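Endo-b-1,4-glucanase (Nasutitermes takasagoensis, PDB 1KS8) probably hydrolyses internal beta-1,4-glucosidic linkages of cellulose and related beta-D-glucans, as a termite endoglucanase of glycosyl hydrolase family 9. Local coordinates at residues D35-D40 with E131-A136; G75-E80 with A219-R224; V260-A265 with A311-E316; H359-S364 with C372-F377. All coordinates share one frame; numbering follows the deposited sequence.

Contact 1: D35-D40 with E131-A136; sequences DSALND and EDMTMA
E131 lies against the backbone of D35 and S36 and brings the two loops to their closest approach, with the CA atoms of S36 and E131 4.3 Å apart. Its CB does the touching: it rests on the carbonyl of D35, with E131 CB 3.3 Å from D35 O, and beside the side chain of S36. S36 answers with its own CB, which points at the other loop and sits 3.5 Å from E131 N; the two beta carbons, S36 CB and E131 CB, are 4.1 Å apart. Further along, M133 reaches across with the end of its chain, and its methyl CE meets A37 CB at 4.3 Å. A37 opens the type I turn that runs to D40, and M133 also leans on D123 of helix 120-124. Charges lie just beyond the touching residues, where D40 bridges to K60 and to R137, while D35 OD1 takes the backbone NH of L24. This is a surface packing of two loops, away from the annotated sites. Without a hydrogen bond between the two segments, they meet by van der Waals contact alone.

Contact 2: G75-E80 with A219-R224; sequences GLIDFE and AAWLYR
D78 OD2 receives R224 NH2 at 2.8 Å, a salt bridge between helix 62-78 and helix 212-226. The bond uses the syn lone pair of OD2, and its N-H...O angle is 148°; carboxylate and guanidinium are turned 38° against each other. NH2 makes the direct bond, and a water is hydrogen-bonded to D78 OD1 (2.6 Å) and to R224 NH1 (2.9 Å). The arginine gets there by stretching out: CG stands opposite its backbone N (chi1 -175°) and the chain stays extended to NE. I77 runs antiparallel to it and lays its CG2 over one face of the guanidinium, with I77 CG2 3.6 Å from R224 NH2. The other branch of I77 goes to the indole, where I77 CD1 meets W221 CZ3 obliquely at 3.9 Å. W221 is also held edge-to-face by W74 and W217, and its side chain is about 8 Å from that of E214, a calcium ligand in another structure of this protein. I164 of helix 149-165 packs on both I77 and R224. D78 OD1 lies close to the acid E316 as well, which suggests that a proton is shared there, plausible in a crystal at pH 2.5, with R224 probably easing the remaining charge.

Contact 3: V260-A265 with A311-E316; sequences VQVLLA and AFIMLE
V262 supplies the apolar side of this contact, its two methyl branches directed at the neighbouring helix. CG2 lies against the base of E316, with V262 CG2 3.8 Å from E316 CB and a similar distance from the carbonyl carbon of the same residue. The two side chains cross at about a right angle. With chi1 at 76°, CG1 fits between the backbone N and the carbonyl carbon of V262, and from there it looks toward the tip of I313, where V262 CG1 and I313 CD1 are 4.4 Å apart. The backbones come within 6.9 Å at the CA atoms of V262 and E316. These are helices 257-268 and 303-319 of the (alpha/alpha)6 barrel of family 9 enzymes, and helix 271-286, which lies between them in sequence, touches both, Q261 through T276 and M314 through V281. L320, just past the end of helix 303-319, also packs on V262. The polar link goes through water. One water is hydrogen-bonded to V262 O (2.8 Å) and to E316 OE2 (3.0 Å), so a main-chain carbonyl and a carboxylate are joined without touching. In E316, CG sits beside the backbone N (chi1 -80°) and lies over one face of the F312 ring, 3.6 Å above its plane; the bend at chi2 (-77°) then turns the carboxylate to the water.

Contact 4: H359-S364 with C372-F377; sequences HHRSSS and CDWNTF. With SO4 (sulfate ion), chain B.
A sulfate site made by H359 and R361 is backed by two aromatic side chains from 372-377; the side chain of H359 lies about 4 Å from that of E412, a predicted active-site residue. H359 NE2 donates to sulfate O1 at 2.6 Å, near its ring plane. R361 presents the edge of its guanidinium: NH1 gives sulfate O4 a nearly straight bond of 2.8 Å (170°), while NH2 gives O2 one of the same length. Second-shell carbonyls hold both donors, with R405 O on H359 ND1 and F126 O, G56 O and H124 O around the guanidinium. Against these rests F377, whose CE1 meets H359 CE1 obliquely at 3.9 Å; W374 leans on one face of F377 and brings its CH2 to 4.2 Å from R361 NH2. Further along, T376 CG2 touches S364 O at 3.2 Å. S364 OG donates to R361 O at 2.7 Å in the carbonyl plane. The C365-C372 disulfide joins the residue after S364 to the start of 372-377, and D373 with T376 makes a capping box. H359-x-R361 matches the His-x-Arg close of a family 9 signature, and the sulfate, probably from the crystallisation liquor, probably marks an anion-binding point near the predicted catalytic residues.

In the fold
From the N terminus, contact 1 opens in the long loop after helix 5-18 and closes after 90 intervening residues on the loop before strand 139-142. Contact 2 starts inside that span, on helix 62-78, and closes only at helix 212-226, so the two cross. Contacts 3 and 4 follow in series: contact 3 spans 45 residues between barrel helices 257-268 and 303-319, contact 4 seven, between the short helices 361-364 and 374-377. Contacts 2 and 3 touch, with F79 on F312 and W221 on L263, and join four helices on one side of the chain's centre. Contacts 1 and 4 lie on the other side, their nearest atoms about 5 Å apart.

Contact 1: D35-D40 with E131-A136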
loop_
_atom_site.group_PDB
_atom_site.type_symbol
_atom_site.label_atom_id
_atom_site.label_comp_id
_atom_site.label_asym_id
_atom_site.label_seq_id
_atom_site.Cartn_x
_atom_site.Cartn_y
_atom_site.Cartn_z
ATOM N N ASP A 35 -18.672 -12.417 -1.764
ATOM C CA ASP A 35 -19.082 -11.174 -2.406
ATOM C C ASP A 35 -19.652 -10.238 -1.342
ATOM O O ASP A 35 -20.407 -10.668 -0.466
ATOM C CB ASP A 35 -20.161 -11.439 -3.462
ATOM C CG ASP A 35 -19.667 -12.293 -4.614
ATOM O OD1 ASP A 35 -18.444 -12.509 -4.736
ATOM O OD2 ASP A 35 -20.521 -12.741 -5.410
ATOM N N SER A 36 -19.314 -8.956 -1.426
ATOM C CA SER A 36 -19.798 -7.994 -0.445
ATOM C C SER A 36 -19.708 -6.572 -0.971
ATOM O O SER A 36 -19.064 -6.319 -1.992
ATOM C CB SER A 36 -18.978 -8.099 0.843
ATOM O OG SER A 36 -17.651 -7.634 0.641
ATOM N N ALA A 37 -20.352 -5.652 -0.256
ATOM C CA ALA A 37 -20.358 -4.239 -0.621
ATOM C C ALA A 37 -20.745 -4.070 -2.082
ATOM O O ALA A 37 -20.160 -3.258 -2.805
ATOM C CB ALA A 37 -18.979 -3.633 -0.362
ATOM N N LEU A 38 -21.755 -4.824 -2.504
ATOM C CA LEU A 38 -22.218 -4.793 -3.888
ATOM C C LEU A 38 -23.080 -3.584 -4.238
ATOM O O LEU A 38 -23.455 -3.406 -5.397
ATOM C CB LEU A 38 -22.985 -6.082 -4.204
ATOM C CG LEU A 38 -22.191 -7.375 -3.990
ATOM C CD1 LEU A 38 -23.071 -8.576 -4.313
ATOM C CD2 LEU A 38 -20.950 -7.370 -4.870
ATOM N N ASN A 39 -23.386 -2.756 -3.244
ATOM C CA ASN A 39 -24.202 -1.566 -3.469
ATOM C C ASN A 39 -23.387 -0.279 -3.384
ATOM O O ASN A 39 -23.945 0.818 -3.399
ATOM C CB ASN A 39 -25.344 -1.512 -2.449
ATOM C CG ASN A 39 -26.410 -2.558 -2.712
ATOM O OD1 ASN A 39 -26.850 -3.254 -1.795
ATOM N ND2 ASN A 39 -26.840 -2.667 -3.964
ATOM N N ASP A 40 -22.065 -0.403 -3.283
ATOM C CA ASP A 40 -21.211 0.779 -3.203
ATOM C C ASP A 40 -21.437 1.628 -4.449
ATOM O O ASP A 40 -21.283 1.150 -5.576
ATOM C CB ASP A 40 -19.741 0.367 -3.086
ATOM C CG ASP A 40 -19.379 -0.115 -1.687
ATOM O OD1 ASP A 40 -20.297 -0.296 -0.860
ATOM O OD2 ASP A 40 -18.176 -0.309 -1.414
ATOM N N GLU A 131 -20.194 -9.204 3.926
ATOM C CA GLU A 131 -21.436 -9.488 3.215
ATOM C C GLU A 131 -22.658 -9.307 4.117
ATOM O O GLU A 131 -23.789 -9.286 3.633
ATOM C CB GLU A 131 -21.427 -10.914 2.643
ATOM C CG GLU A 131 -21.238 -12.014 3.685
ATOM C CD GLU A 131 -19.790 -12.441 3.852
ATOM O OE1 GLU A 131 -18.884 -11.580 3.758
ATOM O OE2 GLU A 131 -19.559 -13.647 4.092
ATOM N N ASP A 132 -22.429 -9.173 5.422
ATOM C CA ASP A 132 -23.526 -8.995 6.373
ATOM C C ASP A 132 -23.800 -7.536 6.739
ATOM O O ASP A 132 -24.694 -7.252 7.538
ATOM C CB ASP A 132 -23.262 -9.787 7.660
ATOM C CG ASP A 132 -23.326 -11.290 7.454
ATOM O OD1 ASP A 132 -23.855 -11.741 6.416
ATOM O OD2 ASP A 132 -22.851 -12.022 8.347
ATOM N N MET A 133 -23.035 -6.608 6.170
ATOM C CA MET A 133 -23.239 -5.190 6.464
ATOM C C MET A 133 -24.621 -4.735 6.021
ATOM O O MET A 133 -25.094 -5.123 4.957
ATOM C CB MET A 133 -22.193 -4.326 5.753
ATOM C CG MET A 133 -20.770 -4.488 6.262
ATOM S SD MET A 133 -19.664 -3.237 5.575
ATOM C CE MET A 133 -19.377 -3.898 3.935
ATOM N N THR A 134 -25.262 -3.909 6.840
ATOM C CA THR A 134 -26.585 -3.390 6.512
ATOM C C THR A 134 -26.641 -1.876 6.692
ATOM O O THR A 134 -27.668 -1.253 6.415
ATOM C CB THR A 134 -27.682 -4.019 7.395
ATOM O OG1 THR A 134 -27.472 -3.650 8.762
ATOM C CG2 THR A 134 -27.657 -5.536 7.272
ATOM N N MET A 135 -25.542 -1.282 7.151
ATOM C CA MET A 135 -25.509 0.160 7.364
ATOM C C MET A 135 -25.241 0.908 6.067
ATOM O O MET A 135 -24.671 0.359 5.122
ATOM C CB MET A 135 -24.438 0.536 8.397
ATOM C CG MET A 135 -23.010 0.623 7.860
ATOM S SD MET A 135 -22.303 -0.946 7.311
ATOM C CE MET A 135 -21.798 -1.649 8.884
ATOM N N ALA A 136 -25.663 2.168 6.026
ATOM C CA ALA A 136 -25.449 2.991 4.848
ATOM C C ALA A 136 -23.953 3.177 4.644
ATOM O O ALA A 136 -23.193 3.289 5.607
ATOM C CB ALA A 136 -26.127 4.347 5.020
#

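Contact 2: G75-E80 with A219-R224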
loop_
_atom_site.group_PDB
_atom_site.type_symbol
_atom_site.label_atom_id
_atom_site.label_comp_id
_atom_site.label_asym_id
_atom_site.label_seq_id
_atom_site.Cartn_x
_atom_site.Cartn_y
_atom_site.Cartn_z
ATOM N N GLY A 75 7.058 -2.348 -7.575
ATOM C CA GLY A 75 7.832 -3.562 -7.395
ATOM C C GLY A 75 7.673 -4.513 -8.567
ATOM O O GLY A 75 8.608 -5.226 -8.929
ATOM N N LEU A 76 6.481 -4.528 -9.156
ATOM C CA LEU A 76 6.191 -5.384 -10.302
ATOM C C LEU A 76 7.009 -4.958 -11.514
ATOM O O LEU A 76 7.377 -5.785 -12.351
ATOM C CB LEU A 76 4.704 -5.312 -10.657
ATOM C CG LEU A 76 3.837 -6.529 -10.337
ATOM C CD1 LEU A 76 2.398 -6.230 -10.734
ATOM C CD2 LEU A 76 4.349 -7.751 -11.085
ATOM N N ILE A 77 7.283 -3.663 -11.609
ATOM C CA ILE A 77 8.057 -3.126 -12.722
ATOM C C ILE A 77 9.557 -3.375 -12.560
ATOM O O ILE A 77 10.205 -3.905 -13.463
ATOM C CB ILE A 77 7.826 -1.603 -12.872
ATOM C CG1 ILE A 77 6.359 -1.329 -13.215
ATOM C CG2 ILE A 77 8.752 -1.037 -13.948
ATOM C CD1 ILE A 77 5.954 0.129 -13.064
ATOM N N ASP A 78 10.104 -3.002 -11.407
ATOM C CA ASP A 78 11.533 -3.158 -11.147
ATOM C C ASP A 78 11.989 -4.567 -10.791
ATOM O O ASP A 78 13.149 -4.922 -11.016
ATOM C CB ASP A 78 11.963 -2.207 -10.027
ATOM C CG ASP A 78 11.970 -0.757 -10.460
ATOM O OD1 ASP A 78 12.129 0.118 -9.583
ATOM O OD2 ASP A 78 11.827 -0.492 -11.672
ATOM N N PHE A 79 11.089 -5.372 -10.239
ATOM C CA PHE A 79 11.445 -6.726 -9.831
ATOM C C PHE A 79 10.469 -7.765 -10.368
ATOM O O PHE A 79 10.084 -8.706 -9.670
ATOM C CB PHE A 79 11.528 -6.769 -8.302
ATOM C CG PHE A 79 12.469 -5.744 -7.732
ATOM C CD1 PHE A 79 13.848 -5.892 -7.867
ATOM C CD2 PHE A 79 11.977 -4.593 -7.123
ATOM C CE1 PHE A 79 14.725 -4.904 -7.407
ATOM C CE2 PHE A 79 12.842 -3.602 -6.661
ATOM C CZ PHE A 79 14.219 -3.758 -6.803
ATOM N N GLU A 80 10.084 -7.588 -11.627
ATOM C CA GLU A 80 9.160 -8.497 -12.287
ATOM C C GLU A 80 9.690 -9.928 -12.242
ATOM O O GLU A 80 8.924 -10.882 -12.102
ATOM C CB GLU A 80 8.956 -8.066 -13.743
ATOM C CG GLU A 80 7.871 -8.846 -14.465
ATOM C CD GLU A 80 7.691 -8.407 -15.903
ATOM O OE1 GLU A 80 6.773 -8.927 -16.570
ATOM O OE2 GLU A 80 8.466 -7.544 -16.368
ATOM N N ALA A 219 3.998 13.424 -11.112
ATOM C CA ALA A 219 4.656 13.919 -12.316
ATOM C C ALA A 219 5.781 12.981 -12.736
ATOM O O ALA A 219 5.947 12.690 -13.920
ATOM C CB ALA A 219 5.206 15.324 -12.080
ATOM N N ALA A 220 6.551 12.503 -11.764
ATOM C CA ALA A 220 7.651 11.594 -12.059
ATOM C C ALA A 220 7.136 10.298 -12.675
ATOM O O ALA A 220 7.689 9.808 -13.659
ATOM C CB ALA A 220 8.444 11.300 -10.792
ATOM N N TRP A 221 6.075 9.737 -12.100
ATOM C CA TRP A 221 5.511 8.502 -12.631
ATOM C C TRP A 221 4.937 8.698 -14.029
ATOM O O TRP A 221 5.068 7.826 -14.887
ATOM C CB TRP A 221 4.441 7.946 -11.686
ATOM C CG TRP A 221 5.033 7.087 -10.609
ATOM C CD1 TRP A 221 5.187 7.403 -9.289
ATOM C CD2 TRP A 221 5.607 5.788 -10.781
ATOM N NE1 TRP A 221 5.824 6.377 -8.626
ATOM C CE2 TRP A 221 6.093 5.374 -9.521
ATOM C CE3 TRP A 221 5.760 4.932 -11.882
ATOM C CZ2 TRP A 221 6.723 4.139 -9.330
ATOM C CZ3 TRP A 221 6.385 3.705 -11.692
ATOM C CH2 TRP A 221 6.860 3.321 -10.424
ATOM N N LEU A 222 4.308 9.846 -14.263
ATOM C CA LEU A 222 3.754 10.123 -15.582
ATOM C C LEU A 222 4.874 10.235 -16.608
ATOM O O LEU A 222 4.722 9.802 -17.746
ATOM C CB LEU A 222 2.917 11.401 -15.554
ATOM C CG LEU A 222 1.466 11.144 -15.134
ATOM C CD1 LEU A 222 0.771 12.453 -14.830
ATOM C CD2 LEU A 222 0.749 10.381 -16.243
ATOM N N TYR A 223 6.004 10.809 -16.208
ATOM C CA TYR A 223 7.128 10.918 -17.129
ATOM C C TYR A 223 7.607 9.513 -17.484
ATOM O O TYR A 223 7.849 9.200 -18.648
ATOM C CB TYR A 223 8.283 11.698 -16.500
ATOM C CG TYR A 223 9.542 11.658 -17.337
ATOM C CD1 TYR A 223 9.553 12.160 -18.639
ATOM C CD2 TYR A 223 10.716 11.093 -16.838
ATOM C CE1 TYR A 223 10.703 12.100 -19.425
ATOM C CE2 TYR A 223 11.872 11.029 -17.616
ATOM C CZ TYR A 223 11.857 11.533 -18.907
ATOM O OH TYR A 223 12.994 11.467 -19.681
ATOM N N ARG A 224 7.738 8.664 -16.472
ATOM C CA ARG A 224 8.193 7.300 -16.691
ATOM C C ARG A 224 7.258 6.526 -17.616
ATOM O O ARG A 224 7.708 5.722 -18.432
ATOM C CB ARG A 224 8.311 6.565 -15.351
ATOM C CG ARG A 224 8.906 5.174 -15.467
ATOM C CD ARG A 224 9.066 4.513 -14.111
ATOM N NE ARG A 224 9.890 3.314 -14.210
ATOM C CZ ARG A 224 10.409 2.676 -13.168
ATOM N NH1 ARG A 224 10.183 3.119 -11.938
ATOM N NH2 ARG A 224 11.175 1.610 -13.360
HETATM O O HOH W 1 12.255 2.707 -10.005
#

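Contact 3: V260-A265 with A311-E316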
loop_
_atom_site.group_PDB
_atom_site.type_symbol
_atom_site.label_atom_id
_atom_site.label_comp_id
_atom_site.label_asym_id
_atom_site.label_seq_id
_atom_site.Cartn_x
_atom_site.Cartn_y
_atom_site.Cartn_z
ATOM N N VAL A 260 10.245 9.511 -4.036
ATOM C CA VAL A 260 10.394 10.500 -5.099
ATOM C C VAL A 260 11.858 10.627 -5.502
ATOM O O VAL A 260 12.195 10.635 -6.685
ATOM C CB VAL A 260 9.890 11.888 -4.641
ATOM C CG1 VAL A 260 10.310 12.958 -5.640
ATOM C CG2 VAL A 260 8.376 11.869 -4.503
ATOM N N GLN A 261 12.724 10.717 -4.501
ATOM C CA GLN A 261 14.152 10.860 -4.736
ATOM C C GLN A 261 14.807 9.669 -5.430
ATOM O O GLN A 261 15.583 9.845 -6.369
ATOM C CB GLN A 261 14.848 11.163 -3.410
ATOM C CG GLN A 261 14.520 12.559 -2.895
ATOM C CD GLN A 261 14.808 12.743 -1.420
ATOM O OE1 GLN A 261 14.782 13.866 -0.910
ATOM N NE2 GLN A 261 15.073 11.647 -0.721
ATOM N N VAL A 262 14.502 8.452 -4.989
ATOM C CA VAL A 262 15.110 7.295 -5.626
ATOM C C VAL A 262 14.526 7.099 -7.026
ATOM O O VAL A 262 15.202 6.598 -7.924
ATOM C CB VAL A 262 14.938 6.013 -4.759
ATOM C CG1 VAL A 262 13.523 5.476 -4.863
ATOM C CG2 VAL A 262 15.959 4.966 -5.174
ATOM N N LEU A 263 13.278 7.522 -7.215
ATOM C CA LEU A 263 12.623 7.406 -8.516
ATOM C C LEU A 263 13.268 8.402 -9.485
ATOM O O LEU A 263 13.661 8.036 -10.593
ATOM C CB LEU A 263 11.126 7.717 -8.391
ATOM C CG LEU A 263 10.122 6.999 -9.304
ATOM C CD1 LEU A 263 8.863 7.854 -9.404
ATOM C CD2 LEU A 263 10.696 6.755 -10.686
ATOM N N LEU A 264 13.371 9.662 -9.068
ATOM C CA LEU A 264 13.979 10.682 -9.915
ATOM C C LEU A 264 15.449 10.382 -10.191
ATOM O O LEU A 264 15.963 10.718 -11.256
ATOM C CB LEU A 264 13.831 12.072 -9.283
ATOM C CG LEU A 264 12.434 12.692 -9.411
ATOM C CD1 LEU A 264 12.377 14.001 -8.650
ATOM C CD2 LEU A 264 12.104 12.916 -10.883
ATOM N N ALA A 265 16.126 9.748 -9.238
ATOM C CA ALA A 265 17.529 9.404 -9.433
ATOM C C ALA A 265 17.630 8.442 -10.615
ATOM O O ALA A 265 18.527 8.556 -11.448
ATOM C CB ALA A 265 18.096 8.753 -8.175
ATOM N N ALA A 311 13.257 -0.997 3.964
ATOM C CA ALA A 311 13.961 -2.069 3.268
ATOM C C ALA A 311 13.771 -1.925 1.760
ATOM O O ALA A 311 14.713 -2.117 0.990
ATOM C CB ALA A 311 13.456 -3.435 3.735
ATOM N N PHE A 312 12.560 -1.581 1.331
ATOM C CA PHE A 312 12.325 -1.431 -0.098
ATOM C C PHE A 312 13.101 -0.250 -0.670
ATOM O O PHE A 312 13.630 -0.334 -1.776
ATOM C CB PHE A 312 10.841 -1.261 -0.411
ATOM C CG PHE A 312 10.547 -1.304 -1.880
ATOM C CD1 PHE A 312 10.841 -2.444 -2.621
ATOM C CD2 PHE A 312 10.038 -0.190 -2.538
ATOM C CE1 PHE A 312 10.638 -2.477 -3.998
ATOM C CE2 PHE A 312 9.832 -0.213 -3.918
ATOM C CZ PHE A 312 10.133 -1.357 -4.646
ATOM N N ILE A 313 13.166 0.852 0.072
ATOM C CA ILE A 313 13.920 2.009 -0.396
ATOM C C ILE A 313 15.383 1.600 -0.551
ATOM O O ILE A 313 16.050 2.003 -1.503
ATOM C CB ILE A 313 13.805 3.199 0.591
ATOM C CG1 ILE A 313 12.402 3.809 0.499
ATOM C CG2 ILE A 313 14.863 4.259 0.277
ATOM C CD1 ILE A 313 12.053 4.386 -0.872
ATOM N N MET A 314 15.875 0.784 0.376
ATOM C CA MET A 314 17.258 0.322 0.317
ATOM C C MET A 314 17.490 -0.552 -0.909
ATOM O O MET A 314 18.527 -0.450 -1.567
ATOM C CB MET A 314 17.613 -0.460 1.580
ATOM C CG MET A 314 17.727 0.407 2.816
ATOM S SD MET A 314 18.214 -0.550 4.257
ATOM C CE MET A 314 17.752 0.579 5.566
ATOM N N LEU A 315 16.527 -1.417 -1.213
ATOM C CA LEU A 315 16.642 -2.295 -2.370
ATOM C C LEU A 315 16.614 -1.477 -3.661
ATOM O O LEU A 315 17.320 -1.794 -4.624
ATOM C CB LEU A 315 15.516 -3.333 -2.347
ATOM C CG LEU A 315 15.714 -4.381 -1.244
ATOM C CD1 LEU A 315 14.405 -5.099 -0.942
ATOM C CD2 LEU A 315 16.788 -5.367 -1.676
ATOM N N GLU A 316 15.814 -0.414 -3.677
ATOM C CA GLU A 316 15.734 0.449 -4.852
ATOM C C GLU A 316 17.038 1.229 -4.992
ATOM O O GLU A 316 17.521 1.460 -6.102
ATOM C CB GLU A 316 14.552 1.417 -4.724
ATOM C CG GLU A 316 13.208 0.789 -5.065
ATOM C CD GLU A 316 12.998 0.650 -6.560
ATOM O OE1 GLU A 316 12.163 -0.179 -6.978
ATOM O OE2 GLU A 316 13.663 1.383 -7.322
HETATM O O HOH W 2 14.232 4.038 -8.495
#

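Contact 4: H359-S364 with C372-F377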
loop_
_atom_site.group_PDB
_atom_site.type_symbol
_atom_site.label_atom_id
_atom_site.label_comp_id
_atom_site.label_asym_id
_atom_site.label_seq_id
_atom_site.Cartn_x
_atom_site.Cartn_y
_atom_site.Cartn_z
ATOM N N HIS A 359 -6.222 -7.903 14.231
ATOM C CA HIS A 359 -7.368 -7.010 14.411
ATOM C C HIS A 359 -8.013 -6.931 13.032
ATOM O O HIS A 359 -7.843 -5.955 12.298
ATOM C CB HIS A 359 -6.858 -5.638 14.848
ATOM C CG HIS A 359 -7.939 -4.687 15.247
ATOM N ND1 HIS A 359 -8.575 -4.755 16.468
ATOM C CD2 HIS A 359 -8.499 -3.647 14.586
ATOM C CE1 HIS A 359 -9.481 -3.795 16.542
ATOM N NE2 HIS A 359 -9.454 -3.110 15.413
ATOM N N HIS A 360 -8.791 -7.953 12.704
ATOM C CA HIS A 360 -9.357 -8.071 11.370
ATOM C C HIS A 360 -10.698 -8.795 11.418
ATOM O O HIS A 360 -10.783 -9.952 11.834
ATOM C CB HIS A 360 -8.318 -8.840 10.554
ATOM C CG HIS A 360 -8.593 -8.907 9.090
ATOM N ND1 HIS A 360 -9.284 -9.949 8.511
ATOM C CD2 HIS A 360 -8.206 -8.099 8.074
ATOM C CE1 HIS A 360 -9.304 -9.784 7.200
ATOM N NE2 HIS A 360 -8.657 -8.669 6.909
ATOM N N ARG A 361 -11.740 -8.105 10.973
ATOM C CA ARG A 361 -13.089 -8.648 11.003
ATOM C C ARG A 361 -13.380 -9.894 10.180
ATOM O O ARG A 361 -13.789 -10.916 10.731
ATOM C CB ARG A 361 -14.082 -7.553 10.621
ATOM C CG ARG A 361 -14.172 -6.441 11.651
ATOM C CD ARG A 361 -14.950 -5.254 11.115
ATOM N NE ARG A 361 -15.103 -4.193 12.110
ATOM C CZ ARG A 361 -14.129 -3.381 12.511
ATOM N NH1 ARG A 361 -12.908 -3.494 12.008
ATOM N NH2 ARG A 361 -14.387 -2.439 13.412
ATOM N N SER A 362 -13.171 -9.831 8.870
ATOM C CA SER A 362 -13.513 -10.980 8.042
ATOM C C SER A 362 -12.824 -12.284 8.421
ATOM O O SER A 362 -13.456 -13.339 8.398
ATOM C CB SER A 362 -13.297 -10.669 6.553
ATOM O OG SER A 362 -11.933 -10.506 6.228
ATOM N N SER A 363 -11.550 -12.229 8.787
ATOM C CA SER A 363 -10.855 -13.458 9.161
ATOM C C SER A 363 -11.280 -13.990 10.530
ATOM O O SER A 363 -11.121 -15.172 10.816
ATOM C CB SER A 363 -9.333 -13.255 9.133
ATOM O OG SER A 363 -8.908 -12.299 10.087
ATOM N N SER A 364 -11.823 -13.124 11.379
ATOM C CA SER A 364 -12.246 -13.554 12.711
ATOM C C SER A 364 -13.553 -14.338 12.683
ATOM O O SER A 364 -13.857 -15.101 13.600
ATOM C CB SER A 364 -12.436 -12.341 13.624
ATOM O OG SER A 364 -13.658 -11.670 13.335
ATOM N N CYS A 372 -21.703 -13.735 13.361
ATOM C CA CYS A 372 -20.410 -13.106 13.580
ATOM C C CYS A 372 -20.770 -11.709 14.046
ATOM O O CYS A 372 -21.420 -10.951 13.321
ATOM C CB CYS A 372 -19.559 -13.000 12.318
ATOM S SG CYS A 372 -17.854 -12.564 12.796
ATOM N N ASP A 373 -20.378 -11.380 15.269
ATOM C CA ASP A 373 -20.678 -10.071 15.828
ATOM C C ASP A 373 -19.585 -9.676 16.806
ATOM O O ASP A 373 -18.491 -10.237 16.766
ATOM C CB ASP A 373 -22.058 -10.085 16.507
ATOM C CG ASP A 373 -22.165 -11.106 17.630
ATOM O OD1 ASP A 373 -23.293 -11.300 18.132
ATOM O OD2 ASP A 373 -21.143 -11.710 18.017
ATOM N N TRP A 374 -19.860 -8.715 17.681
ATOM C CA TRP A 374 -18.836 -8.298 18.627
ATOM C C TRP A 374 -18.441 -9.384 19.618
ATOM O O TRP A 374 -17.385 -9.298 20.242
ATOM C CB TRP A 374 -19.263 -7.022 19.354
ATOM C CG TRP A 374 -19.120 -5.811 18.478
ATOM C CD1 TRP A 374 -20.100 -5.194 17.755
ATOM C CD2 TRP A 374 -17.903 -5.118 18.176
ATOM N NE1 TRP A 374 -19.568 -4.161 17.020
ATOM C CE2 TRP A 374 -18.221 -4.092 17.261
ATOM C CE3 TRP A 374 -16.572 -5.268 18.588
ATOM C CZ2 TRP A 374 -17.255 -3.217 16.748
ATOM C CZ3 TRP A 374 -15.610 -4.397 18.078
ATOM C CH2 TRP A 374 -15.960 -3.385 17.167
ATOM N N ASN A 375 -19.277 -10.407 19.774
ATOM C CA ASN A 375 -18.917 -11.496 20.670
ATOM C C ASN A 375 -17.771 -12.269 20.016
ATOM O O ASN A 375 -16.937 -12.859 20.696
ATOM C CB ASN A 375 -20.113 -12.417 20.922
ATOM C CG ASN A 375 -21.192 -11.749 21.750
ATOM O OD1 ASN A 375 -22.272 -11.430 21.252
ATOM N ND2 ASN A 375 -20.899 -11.524 23.022
ATOM N N THR A 376 -17.731 -12.253 18.685
ATOM C CA THR A 376 -16.671 -12.928 17.940
ATOM C C THR A 376 -15.370 -12.165 18.188
ATOM O O THR A 376 -14.319 -12.759 18.418
ATOM C CB THR A 376 -16.981 -12.951 16.427
ATOM O OG1 THR A 376 -18.289 -13.498 16.219
ATOM C CG2 THR A 376 -15.962 -13.812 15.682
ATOM N N PHE A 377 -15.450 -10.839 18.135
ATOM C CA PHE A 377 -14.295 -9.987 18.394
ATOM C C PHE A 377 -13.769 -10.276 19.801
ATOM O O PHE A 377 -12.560 -10.330 20.034
ATOM C CB PHE A 377 -14.709 -8.514 18.314
ATOM C CG PHE A 377 -13.692 -7.561 18.880
ATOM C CD1 PHE A 377 -12.555 -7.219 18.155
ATOM C CD2 PHE A 377 -13.869 -7.008 20.146
ATOM C CE1 PHE A 377 -11.610 -6.338 18.679
ATOM C CE2 PHE A 377 -12.932 -6.127 20.681
ATOM C CZ PHE A 377 -11.799 -5.791 19.944
HETATM S S SO4 B . -10.954 -0.541 13.295
HETATM O O1 SO4 B . -10.099 -0.724 14.653
HETATM O O2 SO4 B . -12.334 -0.496 13.729
HETATM O O3 SO4 B . -10.572 0.550 12.673
HETATM O O4 SO4 B . -10.720 -1.770 12.583
#